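Putative HTH-type transcriptional regulator PF0864 (Pyrococcus furiosus, PDB 2IA0) probably regulates transcription by binding specific DNA sequences, as a member of the AsnC family of helix-turn-helix regulators. Local coordinates at residues V134-I137 with E138-T142; V125-N129 with K130-V134; E94-I97 with S98-S102. All blocks are in the same frame, centred on the assembly; numbering follows the deposited sequence.

Following the chain from its N terminus, contact 3 comes first: two turns of helix 91-105, the first helix of the alpha+beta barrel domain, packed against strands 110-116 and 120-127. Strand 120-127 then runs into contact 2, which folds the turn after it onto the start of helix 132-140. Contact 1 follows on the same helix and shares Val-134 with contact 2. Each contact is local and joins adjoining residues, so none closes a long loop, and none nests in or crosses another. Contacts 1 and 2 touch where the Phe-136 ring meets Lys-127 and Val-125. Contact 3 stays apart, its centre about 18 Å from that of contact 1.

Contact 1 of 3, residues V134-I137 with E138-T142; sequences VKFI and EENIT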
loop_
_atom_site.group_PDB
_atom_site.type_symbol
_atom_site.label_atom_id
_atom_site.label_comp_id
_atom_site.label_asym_id
_atom_site.label_seq_id
_atom_site.Cartn_x
_atom_site.Cartn_y
_atom_site.Cartn_z
ATOM N N VAL A 134 11.132 17.045 7.627
ATOM C CA VAL A 134 12.476 17.473 8.003
ATOM C C VAL A 134 12.701 17.242 9.496
ATOM O O VAL A 134 13.610 16.525 9.899
ATOM C CB VAL A 134 12.705 18.949 7.610
ATOM C CG1 VAL A 134 13.912 19.569 8.365
ATOM C CG2 VAL A 134 12.854 19.051 6.091
ATOM N N LYS A 135 11.830 17.836 10.295
ATOM C CA LYS A 135 11.778 17.643 11.738
ATOM C C LYS A 135 11.698 16.158 12.129
ATOM O O LYS A 135 12.285 15.759 13.138
ATOM C CB LYS A 135 10.580 18.424 12.298
ATOM C CG LYS A 135 10.734 18.899 13.720
ATOM C CD LYS A 135 9.368 19.111 14.383
ATOM C CE LYS A 135 9.493 18.885 15.892
ATOM N NZ LYS A 135 8.203 19.129 16.595
ATOM N N PHE A 136 10.973 15.346 11.348
ATOM C CA PHE A 136 10.918 13.896 11.586
ATOM C C PHE A 136 12.270 13.220 11.327
ATOM O O PHE A 136 12.701 12.398 12.123
ATOM C CB PHE A 136 9.827 13.203 10.753
ATOM C CG PHE A 136 9.823 11.692 10.884
ATOM C CD1 PHE A 136 8.986 11.060 11.809
ATOM C CD2 PHE A 136 10.659 10.905 10.098
ATOM C CE1 PHE A 136 8.969 9.656 11.944
ATOM C CE2 PHE A 136 10.666 9.509 10.234
ATOM C CZ PHE A 136 9.805 8.880 11.159
ATOM N N ILE A 137 12.896 13.528 10.195
ATOM C CA ILE A 137 14.231 13.015 9.875
ATOM C C ILE A 137 15.322 13.470 10.866
ATOM O O ILE A 137 16.142 12.643 11.289
ATOM C CB ILE A 137 14.587 13.262 8.379
ATOM C CG1 ILE A 137 13.676 12.377 7.496
ATOM C CG2 ILE A 137 16.082 12.993 8.088
ATOM C CD1 ILE A 137 13.337 12.980 6.178
ATOM N N GLU A 138 15.312 14.745 11.270
ATOM C CA GLU A 138 16.250 15.224 12.320
ATOM C C GLU A 138 16.201 14.309 13.546
ATOM O O GLU A 138 17.248 13.903 14.081
ATOM C CB GLU A 138 15.987 16.685 12.792
ATOM C CG GLU A 138 15.673 17.751 11.722
ATOM C CD GLU A 138 15.987 19.212 12.185
ATOM O OE1 GLU A 138 17.179 19.620 12.170
ATOM O OE2 GLU A 138 15.044 19.968 12.530
ATOM N N GLU A 139 14.974 13.978 13.959
ATOM C CA GLU A 139 14.693 13.362 15.256
ATOM C C GLU A 139 14.774 11.851 15.306
ATOM O O GLU A 139 15.225 11.286 16.308
ATOM C CB GLU A 139 13.325 13.818 15.765
ATOM C CG GLU A 139 13.417 15.074 16.599
ATOM C CD GLU A 139 12.210 15.977 16.482
ATOM O OE1 GLU A 139 11.069 15.461 16.522
ATOM O OE2 GLU A 139 12.413 17.220 16.372
ATOM N N ASN A 140 14.375 11.204 14.219
ATOM C CA ASN A 140 14.198 9.750 14.201
ATOM C C ASN A 140 15.072 9.000 13.191
ATOM O O ASN A 140 15.099 7.777 13.197
ATOM C CB ASN A 140 12.726 9.406 13.950
ATOM C CG ASN A 140 11.798 9.967 15.013
ATOM O OD1 ASN A 140 11.858 9.571 16.177
ATOM N ND2 ASN A 140 10.915 10.880 14.612
ATOM N N ILE A 141 15.778 9.724 12.323
ATOM C CA ILE A 141 16.598 9.084 11.280
ATOM C C ILE A 141 18.099 9.421 11.363
ATOM O O ILE A 141 18.937 8.526 11.366
ATOM C CB ILE A 141 16.009 9.333 9.846
ATOM C CG1 ILE A 141 14.565 8.764 9.715
ATOM C CG2 ILE A 141 16.958 8.842 8.734
ATOM C CD1 ILE A 141 14.384 7.247 9.942
ATOM N N THR A 142 18.444 10.700 11.433
ATOM C CA THR A 142 19.864 11.095 11.452
ATOM C C THR A 142 20.487 10.894 12.833
ATOM O O THR A 142 21.719 10.950 12.991
ATOM C CB THR A 142 20.088 12.540 10.962
ATOM O OG1 THR A 142 19.308 13.443 11.753
ATOM C CG2 THR A 142 19.718 12.681 9.483
#
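Glu-138 N meets Val-134 O at 2.8 Å in a nearly straight helical bond (172°), while Ile-137 O accepts two N-H groups, Ile-141 N (i+4) and Thr-142 N (i+5, 3.0 Å), an alpha bond and a pi-type bond on one oxygen. Against this backbone, the Phe-136 ring lies with Asn-140 over one face. CB of Asn-140 sits 4.2 Å from the ring centroid in a CH-pi contact, the two side chains crossing at about a right angle. With CG of Phe-136 anti to its N (chi1 175°), the ring is swung alongside the next turn. There Asn-140 ND2 comes within 3.4 Å of ring atom CD1 and also makes a weak bond to Phe-136 O. The amide is turned 49° from the ring plane. Ile-141 CG1 approaches CE2 of the same ring obliquely. On the side turned to strand 147-154, Ile-137 CG2 touches Thr-142 CG2 at 3.9 Å and Ile-141 CB a little farther off. The strand backs this side through Ile-150 and Ile-152, and a gold ion lies about 4 Å from the Ile-137 side chain. On the exposed side, Lys-135 CE passes Glu-139 OE2 at 3.4 Å while NZ stays 4.6 Å from it. Any attraction between these charges is probably weak and solvent-screened, and the well-formed bonds of this turn are those of the backbone.

Contact 2 of 3, residues V125-N129 with K130-V134; sequences VGKNN and KDELV
Strand residues Val-125 to Lys-127 lead through a short turn into helix 132-140, so that Lys-127 comes to face Glu-132 and Leu-133. This is the strand-to-helix corner of the second beta-alpha-beta unit of a ferredoxin-like domain, whose crossover goes on to strand 147-154. A cis peptide is modelled in the turn between Lys-130 and Asp-131, but it precedes no proline and is doubtful at this resolution. Asp-131 occupies the N-cap position without making a capping bond. Lys-127 and Glu-132 form the centre of the contact. CB of Lys-127 rests on Glu-132 CB at 3.6 Å, the side chains crossing at about a right angle, and Lys-127 CG lies 3.9 Å from Leu-133 CG. A bend at CB-CG (chi2 -77°) then turns the rest of the lysine away from the turn, to where NZ bonds Pro-108 O. The Leu-133 methyls line the corner: CD1 lies 3.7 Å from Asn-129 O, and CD2 is in loose contact, 4.4 Å, with Val-125 CG1. His-76 and Ala-78 of strand 76-84 also touch Leu-133, tying the helix start to the sheet. The Glu-132 chain runs out extended beyond CG and brings its carboxylate to the backbone of the turn, 74° from the plane of the Asn-129 amide. Its OE1 accepts a weak but nearly straight bond from Asn-128 N (3.4 Å, 168°).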
loop_
_atom_site.group_PDB
_atom_site.type_symbol
_atom_site.label_atom_id
_atom_site.label_comp_id
_atom_site.label_asym_id
_atom_site.label_seq_id
_atom_site.Cartn_x
_atom_site.Cartn_y
_atom_site.Cartn_z
ATOM N N VAL A 125 6.873 7.388 4.939
ATOM C CA VAL A 125 6.447 8.324 5.967
ATOM C C VAL A 125 5.512 9.420 5.432
ATOM O O VAL A 125 5.798 10.068 4.418
ATOM C CB VAL A 125 7.682 8.921 6.731
ATOM C CG1 VAL A 125 7.231 9.833 7.862
ATOM C CG2 VAL A 125 8.559 7.771 7.312
ATOM N N GLY A 126 4.400 9.612 6.133
ATOM C CA GLY A 126 3.486 10.699 5.844
ATOM C C GLY A 126 3.376 11.764 6.920
ATOM O O GLY A 126 3.197 11.467 8.106
ATOM N N LYS A 127 3.507 13.017 6.505
ATOM C CA LYS A 127 3.256 14.146 7.389
ATOM C C LYS A 127 2.422 15.152 6.629
ATOM O O LYS A 127 2.083 14.943 5.471
ATOM C CB LYS A 127 4.554 14.801 7.877
ATOM C CG LYS A 127 5.519 13.880 8.615
ATOM C CD LYS A 127 5.048 13.648 10.016
ATOM C CE LYS A 127 5.742 12.454 10.634
ATOM N NZ LYS A 127 5.292 12.404 12.040
ATOM N N ASN A 128 2.107 16.252 7.290
ATOM C CA ASN A 128 1.274 17.277 6.692
ATOM C C ASN A 128 2.026 18.447 6.045
ATOM O O ASN A 128 1.480 19.076 5.152
ATOM C CB ASN A 128 0.182 17.706 7.678
ATOM C CG ASN A 128 -0.863 16.592 7.907
ATOM O OD1 ASN A 128 -1.150 15.771 7.011
ATOM N ND2 ASN A 128 -1.426 16.559 9.108
ATOM N N ASN A 129 3.271 18.703 6.472
ATOM C CA ASN A 129 4.174 19.680 5.823
ATOM C C ASN A 129 5.517 19.072 5.426
ATOM O O ASN A 129 5.697 17.860 5.487
ATOM C CB ASN A 129 4.478 20.878 6.724
ATOM C CG ASN A 129 3.256 21.530 7.268
ATOM O OD1 ASN A 129 3.071 21.577 8.485
ATOM N ND2 ASN A 129 2.413 22.068 6.384
ATOM N N LYS A 130 6.479 19.939 5.103
ATOM C CA LYS A 130 7.735 19.538 4.447
ATOM C C LYS A 130 8.964 18.982 5.193
ATOM O O LYS A 130 9.712 18.239 4.544
ATOM C CB LYS A 130 8.184 20.565 3.391
ATOM C CG LYS A 130 7.557 20.295 2.030
ATOM C CD LYS A 130 8.402 20.824 0.880
ATOM C CE LYS A 130 7.537 21.145 -0.327
ATOM N NZ LYS A 130 6.761 19.958 -0.788
ATOM N N ASP A 131 9.285 19.273 6.464
ATOM C CA ASP A 131 8.928 20.361 7.410
ATOM C C ASP A 131 8.560 19.675 8.725
ATOM O O ASP A 131 9.386 19.630 9.634
ATOM C CB ASP A 131 7.912 21.399 6.953
ATOM C CG ASP A 131 8.011 22.694 7.760
ATOM O OD1 ASP A 131 8.970 22.842 8.553
ATOM O OD2 ASP A 131 7.132 23.570 7.603
ATOM N N GLU A 132 7.373 19.086 8.809
ATOM C CA GLU A 132 7.174 18.004 9.769
ATOM C C GLU A 132 8.063 16.786 9.384
ATOM O O GLU A 132 8.530 16.052 10.247
ATOM C CB GLU A 132 5.683 17.629 9.880
ATOM C CG GLU A 132 4.900 18.405 10.968
ATOM C CD GLU A 132 3.382 18.168 10.929
ATOM O OE1 GLU A 132 2.935 17.081 10.480
ATOM O OE2 GLU A 132 2.621 19.076 11.357
ATOM N N LEU A 133 8.308 16.604 8.085
ATOM C CA LEU A 133 9.202 15.559 7.573
ATOM C C LEU A 133 10.680 15.820 7.877
ATOM O O LEU A 133 11.398 14.922 8.308
ATOM C CB LEU A 133 9.004 15.386 6.065
ATOM C CG LEU A 133 8.059 14.268 5.618
ATOM C CD1 LEU A 133 7.188 14.678 4.434
ATOM C CD2 LEU A 133 8.886 13.037 5.282
ATOM N N VAL A 134 11.132 17.045 7.627
ATOM C CA VAL A 134 12.476 17.473 8.003
ATOM C C VAL A 134 12.701 17.242 9.496
ATOM O O VAL A 134 13.610 16.525 9.899
ATOM C CB VAL A 134 12.705 18.949 7.610
ATOM C CG1 VAL A 134 13.912 19.569 8.365
ATOM C CG2 VAL A 134 12.854 19.051 6.091
#

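Contact 3 of 3, residues E94-I97 with S98-S102; sequences ERYI and SYISS
Tyr-96 and Ile-100, one turn apart on helix 91-105, form the tight part of this contact, with Ile-100 N bonded to Tyr-96 O at 3.0 Å. Ile-100 CD1 reaches over a face of the Tyr-96 ring, 3.8 Å from its centroid in a CH-pi contact and only 3.3 Å from CE2. Beyond the ring, Tyr-96 OH bonds Pro-145 O, which anchors the far end of the ring to the loop. On another face of the helix, also packed, Ser-101 OG is turned back beside its own N (chi1 -70°) and grips Ile-97 O at 2.9 Å. Ser-101 N takes the same oxygen at 2.7 Å, from the opposite face of the carbonyl plane. Lys-159 of the second subunit packs here on Ile-97 and Ser-98. Toward the looser side, CE1 of Tyr-96 meets the edge of the exposed Tyr-99 ring, 4.0 Å from CD2 and in that ring's plane. The solvent side itself holds Glu-94, where a water donates to OE2 and links it with Ser-98 OG, and Arg-95, which turns to Phe-92 in a cation-pi contact. The Ser-101 hydroxyl is thus bonded within its own helix at a buried position, with a weak bond to Lys-159 NZ of the second subunit besides.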
loop_
_atom_site.group_PDB
_atom_site.type_symbol
_atom_site.label_atom_id
_atom_site.label_comp_id
_atom_site.label_asym_id
_atom_site.label_seq_id
_atom_site.Cartn_x
_atom_site.Cartn_y
_atom_site.Cartn_z
ATOM N N GLU A 94 21.284 -8.635 11.897
ATOM C CA GLU A 94 19.885 -9.056 11.912
ATOM C C GLU A 94 19.132 -8.438 13.093
ATOM O O GLU A 94 18.029 -7.922 12.913
ATOM C CB GLU A 94 19.788 -10.588 11.923
ATOM C CG GLU A 94 18.375 -11.153 11.971
ATOM C CD GLU A 94 18.292 -12.418 12.850
ATOM O OE1 GLU A 94 19.031 -13.403 12.566
ATOM O OE2 GLU A 94 17.497 -12.424 13.830
ATOM N N ARG A 95 19.738 -8.456 14.286
ATOM C CA ARG A 95 19.078 -7.953 15.502
ATOM C C ARG A 95 18.978 -6.435 15.583
ATOM O O ARG A 95 18.034 -5.905 16.188
ATOM C CB ARG A 95 19.778 -8.475 16.757
ATOM C CG ARG A 95 19.229 -9.768 17.300
ATOM C CD ARG A 95 20.078 -10.207 18.478
ATOM N NE ARG A 95 20.785 -11.410 18.109
ATOM C CZ ARG A 95 22.018 -11.739 18.444
ATOM N NH1 ARG A 95 22.776 -10.951 19.185
ATOM N NH2 ARG A 95 22.490 -12.891 18.002
ATOM N N TYR A 96 19.966 -5.760 15.002
ATOM C CA TYR A 96 20.041 -4.305 14.952
ATOM C C TYR A 96 18.982 -3.723 14.025
ATOM O O TYR A 96 18.292 -2.787 14.386
ATOM C CB TYR A 96 21.437 -3.842 14.516
ATOM C CG TYR A 96 21.630 -2.353 14.690
ATOM C CD1 TYR A 96 21.521 -1.771 15.954
ATOM C CD2 TYR A 96 21.910 -1.518 13.597
ATOM C CE1 TYR A 96 21.682 -0.411 16.135
ATOM C CE2 TYR A 96 22.084 -0.126 13.773
ATOM C CZ TYR A 96 21.963 0.403 15.046
ATOM O OH TYR A 96 22.108 1.736 15.263
ATOM N N ILE A 97 18.845 -4.313 12.843
ATOM C CA ILE A 97 17.772 -3.977 11.933
ATOM C C ILE A 97 16.374 -4.188 12.528
ATOM O O ILE A 97 15.493 -3.339 12.304
ATOM C CB ILE A 97 17.945 -4.724 10.579
ATOM C CG1 ILE A 97 19.092 -4.093 9.793
ATOM C CG2 ILE A 97 16.659 -4.719 9.753
ATOM C CD1 ILE A 97 19.618 -4.980 8.722
ATOM N N SER A 98 16.165 -5.311 13.253
ATOM C CA SER A 98 14.900 -5.543 14.001
ATOM C C SER A 98 14.596 -4.412 14.968
ATOM O O SER A 98 13.471 -3.933 15.022
ATOM C CB SER A 98 14.907 -6.866 14.775
ATOM O OG SER A 98 14.875 -7.986 13.897
ATOM N N TYR A 99 15.614 -3.974 15.708
ATOM C CA TYR A 99 15.501 -2.848 16.635
ATOM C C TYR A 99 15.095 -1.547 15.941
ATOM O O TYR A 99 14.212 -0.841 16.407
ATOM C CB TYR A 99 16.825 -2.672 17.394
ATOM C CG TYR A 99 16.989 -1.366 18.123
ATOM C CD1 TYR A 99 16.065 -0.957 19.076
ATOM C CD2 TYR A 99 18.086 -0.545 17.878
ATOM C CE1 TYR A 99 16.214 0.248 19.765
ATOM C CE2 TYR A 99 18.249 0.674 18.562
ATOM C CZ TYR A 99 17.306 1.060 19.507
ATOM O OH TYR A 99 17.451 2.255 20.209
ATOM N N ILE A 100 15.762 -1.207 14.845
ATOM C CA ILE A 100 15.411 -0.010 14.107
ATOM C C ILE A 100 14.031 -0.142 13.448
ATOM O O ILE A 100 13.256 0.801 13.473
ATOM C CB ILE A 100 16.475 0.347 13.064
ATOM C CG1 ILE A 100 17.844 0.498 13.737
ATOM C CG2 ILE A 100 16.089 1.639 12.338
ATOM C CD1 ILE A 100 18.962 0.314 12.768
ATOM N N SER A 101 13.736 -1.301 12.865
ATOM C CA SER A 101 12.395 -1.591 12.365
ATOM C C SER A 101 11.261 -1.328 13.387
ATOM O O SER A 101 10.333 -0.579 13.085
ATOM C CB SER A 101 12.332 -3.025 11.851
ATOM O OG SER A 101 13.090 -3.137 10.655
ATOM N N SER A 102 11.364 -1.930 14.587
ATOM C CA SER A 102 10.367 -1.770 15.681
ATOM C C SER A 102 10.243 -0.363 16.257
ATOM O O SER A 102 9.175 0.058 16.682
ATOM C CB SER A 102 10.696 -2.710 16.846
ATOM O OG SER A 102 10.849 -4.024 16.372
HETATM O O HOH W 1 15.860 -9.983 15.077
#